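Local coordinates for nucleoporin nup120 (Schizosaccharomyces pombe, PDB 4GQ2), which forms part of the structural framework of the nuclear pore complex, the assembly through which nuclear transport passes, at residues D839-Y844 and V869-T874; Q884-K889 and L896-L901; I128-T133 and L138-L143. One frame throughout, in Å; residues are numbered along the deposited sequence.

Contact 1 (D839-Y844 and V869-T874); sequences DPIAVY and VLYSHT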
ATOM      1  N   ASP A 839      13.162 -20.445  -8.954  1.00 43.18           N
ATOM      2  CA  ASP A 839      14.005 -21.216  -8.027  1.00 50.61           C
ATOM      3  C   ASP A 839      13.140 -22.185  -7.198  1.00 53.65           C
ATOM      4  O   ASP A 839      11.998 -21.862  -6.862  1.00 46.26           O
ATOM      5  CB  ASP A 839      14.787 -20.286  -7.084  1.00 48.45           C
ATOM      6  CG  ASP A 839      15.603 -19.233  -7.826  1.00 64.15           C
ATOM      7  OD1 ASP A 839      16.048 -19.504  -8.960  1.00 61.31           O
ATOM      8  OD2 ASP A 839      15.805 -18.128  -7.269  1.00 66.70           O
ATOM      9  N   PRO A 840      13.679 -23.376  -6.874  1.00 46.33           N
ATOM     10  CA  PRO A 840      12.908 -24.365  -6.121  1.00 40.66           C
ATOM     11  C   PRO A 840      12.296 -23.854  -4.817  1.00 37.78           C
ATOM     12  O   PRO A 840      11.120 -24.106  -4.565  1.00 42.91           O
ATOM     13  CB  PRO A 840      13.930 -25.478  -5.869  1.00 38.46           C
ATOM     14  CG  PRO A 840      14.801 -25.424  -7.086  1.00 41.50           C
ATOM     15  CD  PRO A 840      14.922 -23.959  -7.419  1.00 40.48           C
ATOM     16  N   ILE A 841      13.069 -23.141  -4.003  1.00 41.43           N
ATOM     17  CA  ILE A 841      12.540 -22.546  -2.761  1.00 42.90           C
ATOM     18  C   ILE A 841      11.340 -21.625  -3.043  1.00 43.49           C
ATOM     19  O   ILE A 841      10.355 -21.637  -2.303  1.00 46.58           O
ATOM     20  CB  ILE A 841      13.640 -21.795  -1.968  1.00 45.98           C
ATOM     21  CG1 ILE A 841      14.733 -22.776  -1.531  1.00 45.77           C
ATOM     22  CG2 ILE A 841      13.066 -21.086  -0.739  1.00 39.88           C
ATOM     23  CD1 ILE A 841      15.989 -22.113  -1.013  1.00 51.44           C
ATOM     24  N   ALA A 842      11.427 -20.849  -4.124  1.00 39.90           N
ATOM     25  CA  ALA A 842      10.374 -19.923  -4.513  1.00 36.31           C
ATOM     26  C   ALA A 842       9.112 -20.677  -4.884  1.00 33.93           C
ATOM     27  O   ALA A 842       8.023 -20.364  -4.395  1.00 37.87           O
ATOM     28  CB  ALA A 842      10.837 -19.045  -5.674  1.00 35.02           C
ATOM     29  N   VAL A 843       9.276 -21.681  -5.738  1.00 30.96           N
ATOM     30  CA  VAL A 843       8.169 -22.496  -6.212  1.00 31.74           C
ATOM     31  C   VAL A 843       7.505 -23.245  -5.046  1.00 38.25           C
ATOM     32  O   VAL A 843       6.273 -23.297  -4.950  1.00 35.35           O
ATOM     33  CB  VAL A 843       8.617 -23.445  -7.351  1.00 35.44           C
ATOM     34  CG1 VAL A 843       7.432 -24.237  -7.900  1.00 39.31           C
ATOM     35  CG2 VAL A 843       9.264 -22.643  -8.483  1.00 27.11           C
ATOM     36  N   TYR A 844       8.326 -23.779  -4.144  1.00 35.08           N
ATOM     37  CA  TYR A 844       7.840 -24.435  -2.940  1.00 31.63           C
ATOM     38  C   TYR A 844       7.015 -23.451  -2.117  1.00 33.58           C
ATOM     39  O   TYR A 844       5.952 -23.796  -1.581  1.00 34.97           O
ATOM     40  CB  TYR A 844       9.019 -24.983  -2.119  1.00 34.43           C
ATOM     41  CG  TYR A 844       8.631 -25.523  -0.760  1.00 33.02           C
ATOM     42  CD1 TYR A 844       7.990 -26.753  -0.637  1.00 32.32           C
ATOM     43  CD2 TYR A 844       8.900 -24.802   0.406  1.00 37.21           C
ATOM     44  CE1 TYR A 844       7.631 -27.255   0.606  1.00 30.80           C
ATOM     45  CE2 TYR A 844       8.536 -25.298   1.655  1.00 37.86           C
ATOM     46  CZ  TYR A 844       7.902 -26.527   1.742  1.00 36.38           C
ATOM     47  OH  TYR A 844       7.523 -27.027   2.964  1.00 45.67           O
ATOM     48  N   VAL A 869      15.287 -31.097  -2.868  1.00 46.58           N
ATOM     49  CA  VAL A 869      16.402 -32.056  -2.777  1.00 56.30           C
ATOM     50  C   VAL A 869      17.775 -31.411  -2.509  1.00 51.93           C
ATOM     51  O   VAL A 869      18.617 -31.992  -1.823  1.00 52.22           O
ATOM     52  CB  VAL A 869      16.412 -33.004  -4.006  1.00 52.18           C
ATOM     53  CG1 VAL A 869      17.817 -33.446  -4.387  1.00 73.63           C
ATOM     54  CG2 VAL A 869      15.522 -34.204  -3.737  1.00 44.34           C
ATOM     55  N   LEU A 870      17.979 -30.201  -3.020  1.00 51.60           N
ATOM     56  CA  LEU A 870      19.250 -29.500  -2.845  1.00 48.46           C
ATOM     57  C   LEU A 870      19.268 -28.552  -1.643  1.00 42.91           C
ATOM     58  O   LEU A 870      20.224 -27.802  -1.460  1.00 52.72           O
ATOM     59  CB  LEU A 870      19.634 -28.753  -4.132  1.00 45.75           C
ATOM     60  CG  LEU A 870      19.767 -29.615  -5.398  1.00 57.92           C
ATOM     61  CD1 LEU A 870      19.889 -28.765  -6.660  1.00 55.09           C
ATOM     62  CD2 LEU A 870      20.926 -30.599  -5.281  1.00 55.80           C
ATOM     63  N   TYR A 871      18.238 -28.615  -0.803  1.00 47.84           N
ATOM     64  CA  TYR A 871      18.040 -27.609   0.245  1.00 44.91           C
ATOM     65  C   TYR A 871      17.827 -28.184   1.652  1.00 41.06           C
ATOM     66  O   TYR A 871      17.246 -27.534   2.522  1.00 46.43           O
ATOM     67  CB  TYR A 871      16.915 -26.630  -0.169  1.00 49.48           C
ATOM     68  CG  TYR A 871      17.168 -26.003  -1.526  1.00 46.63           C
ATOM     69  CD1 TYR A 871      17.931 -24.847  -1.646  1.00 62.90           C
ATOM     70  CD2 TYR A 871      16.698 -26.600  -2.694  1.00 50.02           C
ATOM     71  CE1 TYR A 871      18.196 -24.283  -2.889  1.00 70.59           C
ATOM     72  CE2 TYR A 871      16.961 -26.050  -3.940  1.00 49.78           C
ATOM     73  CZ  TYR A 871      17.709 -24.890  -4.033  1.00 64.04           C
ATOM     74  OH  TYR A 871      17.972 -24.335  -5.268  1.00 64.94           O
ATOM     75  N   SER A 872      18.343 -29.387   1.888  1.00 54.05           N
ATOM     76  CA  SER A 872      18.244 -30.029   3.208  1.00 56.63           C
ATOM     77  C   SER A 872      19.215 -29.460   4.255  1.00 54.43           C
ATOM     78  O   SER A 872      19.119 -29.794   5.439  1.00 64.37           O
ATOM     79  CB  SER A 872      18.417 -31.545   3.087  1.00 56.02           C
ATOM     80  OG  SER A 872      19.713 -31.884   2.618  1.00 45.25           O
ATOM     81  N   HIS A 873      20.128 -28.590   3.825  1.00 63.11           N
ATOM     82  CA  HIS A 873      21.114 -27.985   4.735  1.00 69.83           C
ATOM     83  C   HIS A 873      20.916 -26.510   4.969  1.00 77.91           C
ATOM     84  O   HIS A 873      21.329 -25.985   6.007  1.00 85.31           O
ATOM     85  CB  HIS A 873      22.537 -28.252   4.243  1.00 69.20           C
ATOM     86  CG  HIS A 873      22.876 -29.724   4.121  1.00 77.41           C
ATOM     87  ND1 HIS A 873      23.018 -30.530   5.196  1.00 75.72           N
ATOM     88  CD2 HIS A 873      23.099 -30.523   2.998  1.00 60.69           C
ATOM     89  CE1 HIS A 873      23.316 -31.779   4.782  1.00 70.29           C
ATOM     90  NE2 HIS A 873      23.364 -31.774   3.438  1.00 66.09           N
ATOM     91  N   THR A 874      20.272 -25.841   4.011  1.00 79.72           N
ATOM     92  CA  THR A 874      20.114 -24.378   3.997  1.00 66.96           C
ATOM     93  C   THR A 874      19.486 -23.808   5.274  1.00 69.07           C
ATOM     94  O   THR A 874      18.425 -24.259   5.722  1.00 62.87           O
ATOM     95  CB  THR A 874      19.286 -23.924   2.775  1.00 69.79           C
ATOM     96  OG1 THR A 874      19.630 -24.726   1.639  1.00 61.72           O
ATOM     97  CG2 THR A 874      19.540 -22.453   2.456  1.00 82.72           C
TER

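Contact 2 (Q884-K889 and L896-L901); sequences QEIAEK and LSCYYL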
ATOM      1  N   GLN A 884      13.579 -30.265   6.497  1.00 52.34           N
ATOM      2  CA  GLN A 884      14.945 -30.511   6.951  1.00 56.00           C
ATOM      3  C   GLN A 884      15.028 -31.399   8.191  1.00 56.26           C
ATOM      4  O   GLN A 884      16.034 -32.080   8.394  1.00 61.67           O
ATOM      5  CB  GLN A 884      15.678 -29.196   7.186  1.00 47.44           C
ATOM      6  CG  GLN A 884      16.122 -28.533   5.899  1.00 47.50           C
ATOM      7  CD  GLN A 884      16.639 -27.131   6.125  1.00 51.04           C
ATOM      8  OE1 GLN A 884      16.357 -26.515   7.152  1.00 45.75           O
ATOM      9  NE2 GLN A 884      17.399 -26.616   5.161  1.00 48.54           N
ATOM     10  N   GLU A 885      13.977 -31.388   9.009  1.00 50.01           N
ATOM     11  CA  GLU A 885      13.890 -32.276  10.168  1.00 58.75           C
ATOM     12  C   GLU A 885      13.804 -33.729   9.711  1.00 60.88           C
ATOM     13  O   GLU A 885      14.445 -34.614  10.289  1.00 54.91           O
ATOM     14  CB  GLU A 885      12.683 -31.923  11.035  1.00 59.61           C
ATOM     15  CG  GLU A 885      12.908 -30.738  11.961  1.00 75.45           C
ATOM     16  CD  GLU A 885      11.650 -30.298  12.691  1.00 86.50           C
ATOM     17  OE1 GLU A 885      10.574 -30.900  12.476  1.00101.79           O
ATOM     18  OE2 GLU A 885      11.742 -29.336  13.481  1.00 82.45           O
ATOM     19  N   ILE A 886      13.007 -33.951   8.669  1.00 58.04           N
ATOM     20  CA  ILE A 886      12.868 -35.256   8.038  1.00 48.27           C
ATOM     21  C   ILE A 886      14.175 -35.665   7.349  1.00 47.44           C
ATOM     22  O   ILE A 886      14.608 -36.810   7.473  1.00 43.00           O
ATOM     23  CB  ILE A 886      11.667 -35.279   7.062  1.00 44.24           C
ATOM     24  CG1 ILE A 886      10.350 -35.241   7.858  1.00 47.13           C
ATOM     25  CG2 ILE A 886      11.713 -36.505   6.152  1.00 40.96           C
ATOM     26  CD1 ILE A 886       9.114 -34.924   7.034  1.00 36.36           C
ATOM     27  N   ALA A 887      14.811 -34.722   6.653  1.00 40.33           N
ATOM     28  CA  ALA A 887      16.070 -34.992   5.964  1.00 41.11           C
ATOM     29  C   ALA A 887      17.174 -35.411   6.935  1.00 51.29           C
ATOM     30  O   ALA A 887      17.938 -36.339   6.649  1.00 50.54           O
ATOM     31  CB  ALA A 887      16.508 -33.783   5.161  1.00 48.20           C
ATOM     32  N   GLU A 888      17.247 -34.726   8.076  1.00 52.48           N
ATOM     33  CA  GLU A 888      18.230 -35.033   9.109  1.00 63.97           C
ATOM     34  C   GLU A 888      17.952 -36.392   9.752  1.00 63.52           C
ATOM     35  O   GLU A 888      18.874 -37.182   9.970  1.00 47.40           O
ATOM     36  CB  GLU A 888      18.262 -33.946  10.183  1.00 60.04           C
ATOM     37  CG  GLU A 888      19.536 -33.972  11.017  1.00 81.33           C
ATOM     38  CD  GLU A 888      19.373 -33.351  12.392  1.00 93.58           C
ATOM     39  OE1 GLU A 888      18.308 -32.754  12.667  1.00102.70           O
ATOM     40  OE2 GLU A 888      20.319 -33.462  13.202  1.00 97.78           O
ATOM     41  N   LYS A 889      16.679 -36.652  10.048  1.00 49.94           N
ATOM     42  CA  LYS A 889      16.259 -37.927  10.629  1.00 52.48           C
ATOM     43  C   LYS A 889      16.732 -39.113   9.784  1.00 48.69           C
ATOM     44  O   LYS A 889      17.147 -40.139  10.320  1.00 58.10           O
ATOM     45  CB  LYS A 889      14.737 -37.961  10.807  1.00 48.60           C
ATOM     46  CG  LYS A 889      14.245 -39.062  11.732  1.00 59.65           C
ATOM     47  CD  LYS A 889      12.754 -38.958  11.999  1.00 60.45           C
ATOM     48  CE  LYS A 889      12.428 -37.813  12.943  1.00 68.19           C
ATOM     49  NZ  LYS A 889      10.958 -37.613  13.062  1.00 65.21           N
ATOM     50  N   LEU A 896      14.508 -37.232  -2.401  1.00 49.50           N
ATOM     51  CA  LEU A 896      13.257 -37.157  -3.152  1.00 50.72           C
ATOM     52  C   LEU A 896      12.127 -37.690  -2.293  1.00 42.88           C
ATOM     53  O   LEU A 896      11.116 -37.012  -2.109  1.00 47.23           O
ATOM     54  CB  LEU A 896      13.321 -37.934  -4.476  1.00 45.74           C
ATOM     55  CG  LEU A 896      12.760 -37.254  -5.742  1.00 54.72           C
ATOM     56  CD1 LEU A 896      12.328 -38.272  -6.792  1.00 47.77           C
ATOM     57  CD2 LEU A 896      11.618 -36.287  -5.448  1.00 55.68           C
ATOM     58  N   SER A 897      12.320 -38.896  -1.757  1.00 44.52           N
ATOM     59  CA  SER A 897      11.337 -39.539  -0.883  1.00 40.96           C
ATOM     60  C   SER A 897      11.007 -38.683   0.330  1.00 43.64           C
ATOM     61  O   SER A 897       9.830 -38.544   0.688  1.00 42.66           O
ATOM     62  CB  SER A 897      11.830 -40.916  -0.430  1.00 45.62           C
ATOM     63  OG  SER A 897      11.712 -41.866  -1.473  1.00 47.65           O
ATOM     64  N   CYS A 898      12.046 -38.116   0.955  1.00 43.43           N
ATOM     65  CA  CYS A 898      11.881 -37.215   2.107  1.00 46.59           C
ATOM     66  C   CYS A 898      10.959 -36.045   1.772  1.00 44.35           C
ATOM     67  O   CYS A 898      10.074 -35.691   2.556  1.00 41.12           O
ATOM     68  CB  CYS A 898      13.240 -36.686   2.578  1.00 48.16           C
ATOM     69  SG  CYS A 898      14.257 -37.898   3.459  1.00 49.84           S
ATOM     70  N   TYR A 899      11.178 -35.465   0.593  1.00 45.87           N
ATOM     71  CA  TYR A 899      10.372 -34.371   0.078  1.00 39.40           C
ATOM     72  C   TYR A 899       8.923 -34.824  -0.084  1.00 39.35           C
ATOM     73  O   TYR A 899       8.012 -34.166   0.422  1.00 47.79           O
ATOM     74  CB  TYR A 899      10.975 -33.849  -1.239  1.00 39.75           C
ATOM     75  CG  TYR A 899      10.160 -32.783  -1.955  1.00 42.85           C
ATOM     76  CD1 TYR A 899      10.010 -31.508  -1.411  1.00 37.56           C
ATOM     77  CD2 TYR A 899       9.561 -33.049  -3.198  1.00 39.76           C
ATOM     78  CE1 TYR A 899       9.279 -30.533  -2.070  1.00 40.50           C
ATOM     79  CE2 TYR A 899       8.829 -32.082  -3.866  1.00 34.36           C
ATOM     80  CZ  TYR A 899       8.686 -30.827  -3.293  1.00 41.46           C
ATOM     81  OH  TYR A 899       7.959 -29.854  -3.937  1.00 38.27           O
ATOM     82  N   TYR A 900       8.714 -35.955  -0.756  1.00 38.27           N
ATOM     83  CA  TYR A 900       7.361 -36.500  -0.937  1.00 43.87           C
ATOM     84  C   TYR A 900       6.680 -36.890   0.385  1.00 49.92           C
ATOM     85  O   TYR A 900       5.462 -36.719   0.529  1.00 51.65           O
ATOM     86  CB  TYR A 900       7.356 -37.673  -1.924  1.00 41.19           C
ATOM     87  CG  TYR A 900       7.590 -37.288  -3.376  1.00 38.05           C
ATOM     88  CD1 TYR A 900       7.089 -36.094  -3.900  1.00 41.94           C
ATOM     89  CD2 TYR A 900       8.290 -38.135  -4.233  1.00 38.54           C
ATOM     90  CE1 TYR A 900       7.299 -35.746  -5.230  1.00 37.42           C
ATOM     91  CE2 TYR A 900       8.501 -37.799  -5.561  1.00 40.67           C
ATOM     92  CZ  TYR A 900       8.005 -36.603  -6.054  1.00 40.81           C
ATOM     93  OH  TYR A 900       8.216 -36.270  -7.370  1.00 42.24           O
ATOM     94  N   LEU A 901       7.463 -37.402   1.341  1.00 46.49           N
ATOM     95  CA  LEU A 901       6.976 -37.650   2.705  1.00 49.99           C
ATOM     96  C   LEU A 901       6.532 -36.342   3.361  1.00 48.37           C
ATOM     97  O   LEU A 901       5.444 -36.264   3.943  1.00 44.10           O
ATOM     98  CB  LEU A 901       8.053 -38.302   3.580  1.00 46.96           C
ATOM     99  CG  LEU A 901       7.669 -39.326   4.668  1.00 51.90           C
ATOM    100  CD1 LEU A 901       8.665 -39.282   5.827  1.00 46.79           C
ATOM    101  CD2 LEU A 901       6.242 -39.202   5.198  1.00 38.82           C
TER

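Contact 3 (I128-T133 and L138-L143); sequences IIYAIT and LYYIRL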
ATOM      1  N   ILE A 128       7.226  14.742  33.103  1.00 52.04           N
ATOM      2  CA  ILE A 128       6.249  15.687  33.634  1.00 49.69           C
ATOM      3  C   ILE A 128       5.821  16.680  32.554  1.00 49.67           C
ATOM      4  O   ILE A 128       6.650  17.145  31.770  1.00 51.10           O
ATOM      5  CB  ILE A 128       6.843  16.428  34.864  1.00 55.39           C
ATOM      6  CG1 ILE A 128       6.544  15.658  36.154  1.00 64.63           C
ATOM      7  CG2 ILE A 128       6.326  17.852  34.989  1.00 47.41           C
ATOM      8  CD1 ILE A 128       7.501  14.520  36.449  1.00 64.70           C
ATOM      9  N   ILE A 129       4.525  16.987  32.501  1.00 50.01           N
ATOM     10  CA  ILE A 129       4.045  18.098  31.679  1.00 44.81           C
ATOM     11  C   ILE A 129       3.398  19.194  32.531  1.00 47.89           C
ATOM     12  O   ILE A 129       2.487  18.927  33.322  1.00 52.19           O
ATOM     13  CB  ILE A 129       3.025  17.653  30.613  1.00 42.21           C
ATOM     14  CG1 ILE A 129       3.566  16.485  29.797  1.00 43.08           C
ATOM     15  CG2 ILE A 129       2.671  18.822  29.690  1.00 41.18           C
ATOM     16  CD1 ILE A 129       2.481  15.719  29.076  1.00 53.15           C
ATOM     17  N   TYR A 130       3.887  20.421  32.358  1.00 49.37           N
ATOM     18  CA  TYR A 130       3.217  21.618  32.848  1.00 45.88           C
ATOM     19  C   TYR A 130       2.349  22.178  31.727  1.00 43.12           C
ATOM     20  O   TYR A 130       2.834  22.395  30.615  1.00 49.19           O
ATOM     21  CB  TYR A 130       4.233  22.690  33.239  1.00 51.93           C
ATOM     22  CG  TYR A 130       5.203  22.317  34.334  1.00 48.93           C
ATOM     23  CD1 TYR A 130       4.858  22.456  35.681  1.00 48.94           C
ATOM     24  CD2 TYR A 130       6.480  21.856  34.024  1.00 48.24           C
ATOM     25  CE1 TYR A 130       5.754  22.122  36.688  1.00 54.66           C
ATOM     26  CE2 TYR A 130       7.383  21.516  35.022  1.00 50.15           C
ATOM     27  CZ  TYR A 130       7.018  21.653  36.348  1.00 56.09           C
ATOM     28  OH  TYR A 130       7.920  21.322  37.333  1.00 63.27           O
ATOM     29  N   ALA A 131       1.074  22.421  32.026  1.00 44.26           N
ATOM     30  CA  ALA A 131       0.145  23.011  31.068  1.00 43.11           C
ATOM     31  C   ALA A 131      -0.708  24.102  31.704  1.00 51.20           C
ATOM     32  O   ALA A 131      -1.227  23.932  32.810  1.00 48.68           O
ATOM     33  CB  ALA A 131      -0.741  21.937  30.457  1.00 51.78           C
ATOM     34  N   ILE A 132      -0.835  25.222  30.997  1.00 51.73           N
ATOM     35  CA  ILE A 132      -1.666  26.342  31.435  1.00 37.26           C
ATOM     36  C   ILE A 132      -2.728  26.613  30.382  1.00 43.43           C
ATOM     37  O   ILE A 132      -2.435  26.725  29.182  1.00 52.31           O
ATOM     38  CB  ILE A 132      -0.831  27.622  31.699  1.00 45.33           C
ATOM     39  CG1 ILE A 132       0.123  27.410  32.882  1.00 44.21           C
ATOM     40  CG2 ILE A 132      -1.742  28.813  31.968  1.00 43.83           C
ATOM     41  CD1 ILE A 132       1.296  28.369  32.939  1.00 41.01           C
ATOM     42  N   THR A 133      -3.966  26.714  30.841  1.00 40.65           N
ATOM     43  CA  THR A 133      -5.090  26.919  29.955  1.00 41.00           C
ATOM     44  C   THR A 133      -5.462  28.401  29.910  1.00 47.44           C
ATOM     45  O   THR A 133      -4.930  29.198  30.681  1.00 46.57           O
ATOM     46  CB  THR A 133      -6.287  26.054  30.391  1.00 42.97           C
ATOM     47  OG1 THR A 133      -6.675  26.405  31.723  1.00 48.47           O
ATOM     48  CG2 THR A 133      -5.903  24.580  30.360  1.00 32.76           C
ATOM     49  N   LEU A 138      -3.069  25.964  36.259  1.00 43.70           N
ATOM     50  CA  LEU A 138      -1.814  25.263  35.995  1.00 42.79           C
ATOM     51  C   LEU A 138      -1.966  23.777  36.306  1.00 52.54           C
ATOM     52  O   LEU A 138      -2.346  23.393  37.415  1.00 47.89           O
ATOM     53  CB  LEU A 138      -0.663  25.859  36.815  1.00 42.55           C
ATOM     54  CG  LEU A 138       0.627  25.031  36.937  1.00 47.60           C
ATOM     55  CD1 LEU A 138       1.420  24.983  35.634  1.00 47.93           C
ATOM     56  CD2 LEU A 138       1.504  25.565  38.057  1.00 44.19           C
ATOM     57  N   TYR A 139      -1.661  22.941  35.318  1.00 54.41           N
ATOM     58  CA  TYR A 139      -1.791  21.508  35.486  1.00 38.82           C
ATOM     59  C   TYR A 139      -0.440  20.840  35.516  1.00 43.93           C
ATOM     60  O   TYR A 139       0.442  21.174  34.730  1.00 45.65           O
ATOM     61  CB  TYR A 139      -2.642  20.912  34.382  1.00 43.83           C
ATOM     62  CG  TYR A 139      -4.070  21.400  34.364  1.00 41.29           C
ATOM     63  CD1 TYR A 139      -5.051  20.775  35.138  1.00 39.36           C
ATOM     64  CD2 TYR A 139      -4.448  22.473  33.555  1.00 37.88           C
ATOM     65  CE1 TYR A 139      -6.371  21.212  35.114  1.00 39.07           C
ATOM     66  CE2 TYR A 139      -5.766  22.911  33.517  1.00 38.83           C
ATOM     67  CZ  TYR A 139      -6.723  22.280  34.296  1.00 39.13           C
ATOM     68  OH  TYR A 139      -8.029  22.722  34.258  1.00 54.37           O
ATOM     69  N   TYR A 140      -0.288  19.896  36.438  1.00 45.10           N
ATOM     70  CA  TYR A 140       0.967  19.185  36.623  1.00 50.92           C
ATOM     71  C   TYR A 140       0.719  17.703  36.349  1.00 56.04           C
ATOM     72  O   TYR A 140       0.218  16.972  37.218  1.00 45.94           O
ATOM     73  CB  TYR A 140       1.493  19.426  38.042  1.00 44.55           C
ATOM     74  CG  TYR A 140       2.823  18.782  38.350  1.00 41.28           C
ATOM     75  CD1 TYR A 140       4.020  19.411  38.021  1.00 42.23           C
ATOM     76  CD2 TYR A 140       2.886  17.552  38.988  1.00 43.27           C
ATOM     77  CE1 TYR A 140       5.242  18.829  38.316  1.00 40.62           C
ATOM     78  CE2 TYR A 140       4.102  16.957  39.284  1.00 39.20           C
ATOM     79  CZ  TYR A 140       5.273  17.593  38.949  1.00 48.42           C
ATOM     80  OH  TYR A 140       6.471  16.979  39.254  1.00 50.99           O
ATOM     81  N   ILE A 141       1.062  17.279  35.131  1.00 53.03           N
ATOM     82  CA  ILE A 141       0.720  15.943  34.632  1.00 44.87           C
ATOM     83  C   ILE A 141       1.920  15.002  34.601  1.00 45.55           C
ATOM     84  O   ILE A 141       2.935  15.293  33.960  1.00 56.44           O
ATOM     85  CB  ILE A 141       0.075  16.009  33.228  1.00 52.33           C
ATOM     86  CG1 ILE A 141      -1.211  16.839  33.258  1.00 46.48           C
ATOM     87  CG2 ILE A 141      -0.233  14.610  32.704  1.00 60.32           C
ATOM     88  CD1 ILE A 141      -1.625  17.370  31.900  1.00 49.02           C
ATOM     89  N   ARG A 142       1.795  13.878  35.303  1.00 49.55           N
ATOM     90  CA  ARG A 142       2.828  12.843  35.306  1.00 58.11           C
ATOM     91  C   ARG A 142       2.536  11.779  34.250  1.00 54.89           C
ATOM     92  O   ARG A 142       1.468  11.170  34.253  1.00 50.95           O
ATOM     93  CB  ARG A 142       2.942  12.182  36.679  1.00 65.50           C
ATOM     94  CG  ARG A 142       3.817  12.911  37.686  1.00 80.28           C
ATOM     95  CD  ARG A 142       4.200  11.951  38.805  1.00 99.24           C
ATOM     96  NE  ARG A 142       4.539  12.609  40.067  1.00 89.89           N
ATOM     97  CZ  ARG A 142       3.649  13.059  40.950  1.00 82.73           C
ATOM     98  NH1 ARG A 142       2.345  12.958  40.714  1.00 85.66           N
ATOM     99  NH2 ARG A 142       4.066  13.626  42.070  1.00 77.02           N
ATOM    100  N   LEU A 143       3.491  11.565  33.350  1.00 57.79           N
ATOM    101  CA  LEU A 143       3.324  10.602  32.268  1.00 57.51           C
ATOM    102  C   LEU A 143       3.817   9.230  32.672  1.00 51.22           C
ATOM    103  O   LEU A 143       4.924   9.083  33.192  1.00 71.17           O
ATOM    104  CB  LEU A 143       4.090  11.047  31.021  1.00 58.40           C
ATOM    105  CG  LEU A 143       3.588  12.250  30.223  1.00 66.98           C
ATOM    106  CD1 LEU A 143       4.625  12.641  29.180  1.00 61.44           C
ATOM    107  CD2 LEU A 143       2.243  11.958  29.573  1.00 65.31           C
TER

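Contact 1 (D839-Y844 and V869-T874)
Y871 is the residue of the V869-T874 loop that reaches helix 840-852, laying its ring against P840 and I841 in the helix's first turn. Walking along the loop, V869 packs on L895 at the start of helix 895-909. At Y871 the ring carries CG anti to the carbonyl carbon (chi1 -54°), which, with CB already pointing toward the helix, brings the ring against P840 and I841. I841 covers one face: its CG1 stands 4.0 Å from the centroid of the Y871 ring, 18° off the ring normal, in a CH-pi contact. Its end methyl slides out to the rim, with I841 CD1 3.4 Å from Y871 CD1. P840 comes in obliquely and crosses the tyrosine at about a right angle; P840 CB lies 3.6 Å from Y871 CE2, while P840 CD approaches Y871 OH at 3.8 Å. The contact is van der Waals and CH-pi packing, with no hydrogen bond between the two segments. Past the tyrosine, S872 OG bonds to H892 ND1 and H873 stacks on the ring of H892, in the turn beyond helix 881-889, while Q884 of that helix gives NE2 to both Y871 O and T874 O, two bonds consistent with a fixed bend at Y871. The arrangement is the packing of an inter-helix loop on the N-terminal turn of an earlier helix, within the region of the chain assigned to HEAT repeats.

Contact 2 (Q884-K889 and L896-L901)
I886 and C898 meet at the heart of this helix pair, where I886 CG2 sits 3.9 Å from C898 CB and 4.0 Å from C898 SG. The isoleucine's CG2 is anti to the backbone N while CG1 is anti to the carbonyl carbon (chi1 -71°), and it is this short branch that touches both partners on helix 895-909. One turn further along that helix, L901 CD1 reaches the same methyl, 4.1 Å from I886 CG2, and C898 and L901 thus both pack on this one group. A887 approaches with its backbone, its CA 4.2 Å from C898 SG; the CA atoms of A887 and C898 are the closest pair, 6.1 Å apart. All four residues are buried, yet the contact is small, with no hydrogen bond across it and an axis separation of 9.3 Å. The other flank is quite different. E885, E888 and K889 are exposed and make no contact with 896-901; E885 OE2 forms a long, weak ion pair with R881 on its own helix. On the far side of helix 895-909, S897 OG bonds to A923 O and Y900 packs on L922 and A923, while Y899 OH reaches F863 O; these side chains face helices 913-925 and 856-864. L901 also touches I938 and E941 of helix 932-949. The two segments run at 138° to each other, joined by a short turn: a roughly antiparallel helical hairpin of the kind stacked in alpha-solenoids, in the region assigned to HEAT repeats.

Contact 3 (I128-T133 and L138-L143)
The rings of Y130 and Y140, neighbours on one face of a beta hairpin in the Nup120 beta-propeller, pack as an offset edge-to-face pair. Y140 turns its edge toward the face of Y130, centroids 5.4 Å apart and planes at 64°, with Y130 CE1 3.5 Å from Y140 CD1. I128 CG2 lies over one face of Y130, offset toward the rim, and L138 CD1 comes to the edge of that ring. Y140 has CG anti to its own N (chi1 -178°), which stands the ring beside Y130, both side chains pointing the same way; I128 meets it obliquely, with I128 CG1 3.4 Å from Y140 OH. The guanidinium of R142 has Y140 CE2 above its centre. Both hydroxyls bond to the turn between strands 173-178 and 183-188 of the next sheet, Y130 OH to S180 O and Y140 OH to T181 O. With an alanine in place of Y140, the edge packed against Y130 would be lost, which would probably open a gap beside I128 and leave the T181 carbonyl without its hydroxyl partner. On the face of I129, A131, Y139 and I141, I129 CD1 rests 3.8 Å from L143 CD1; at the end of the hairpin T133 CG2 lies at the edge of the Y139 ring, 3.6 Å from Y139 CE2. Between the faces the strands are joined by two antiparallel hydrogen-bonded pairs, I129 with I141 and A131 with Y139. The straightest of the four bonds runs from I141 N to I129 O, 2.8 Å long with 175° at the hydrogen.

Overall arrangement
Contacts 1 and 2 belong to the same helical region and touch through Q884. The centres of contacts 1 and 2 are about 12 Å apart. Contact 3 lies in the beta-propeller, its centre about 59 Å from that of contact 1 and about 64 Å from that of contact 2. Contact 2 is buried but small, contact 1 is only partly buried, and contact 3 is a buried interface of much larger area. Their chemistry follows: contacts 1 and 2 have side-chain packing without hydrogen bonds between their segments, whereas the propeller strands combine main-chain hydrogen bonds with aromatic and aliphatic packing.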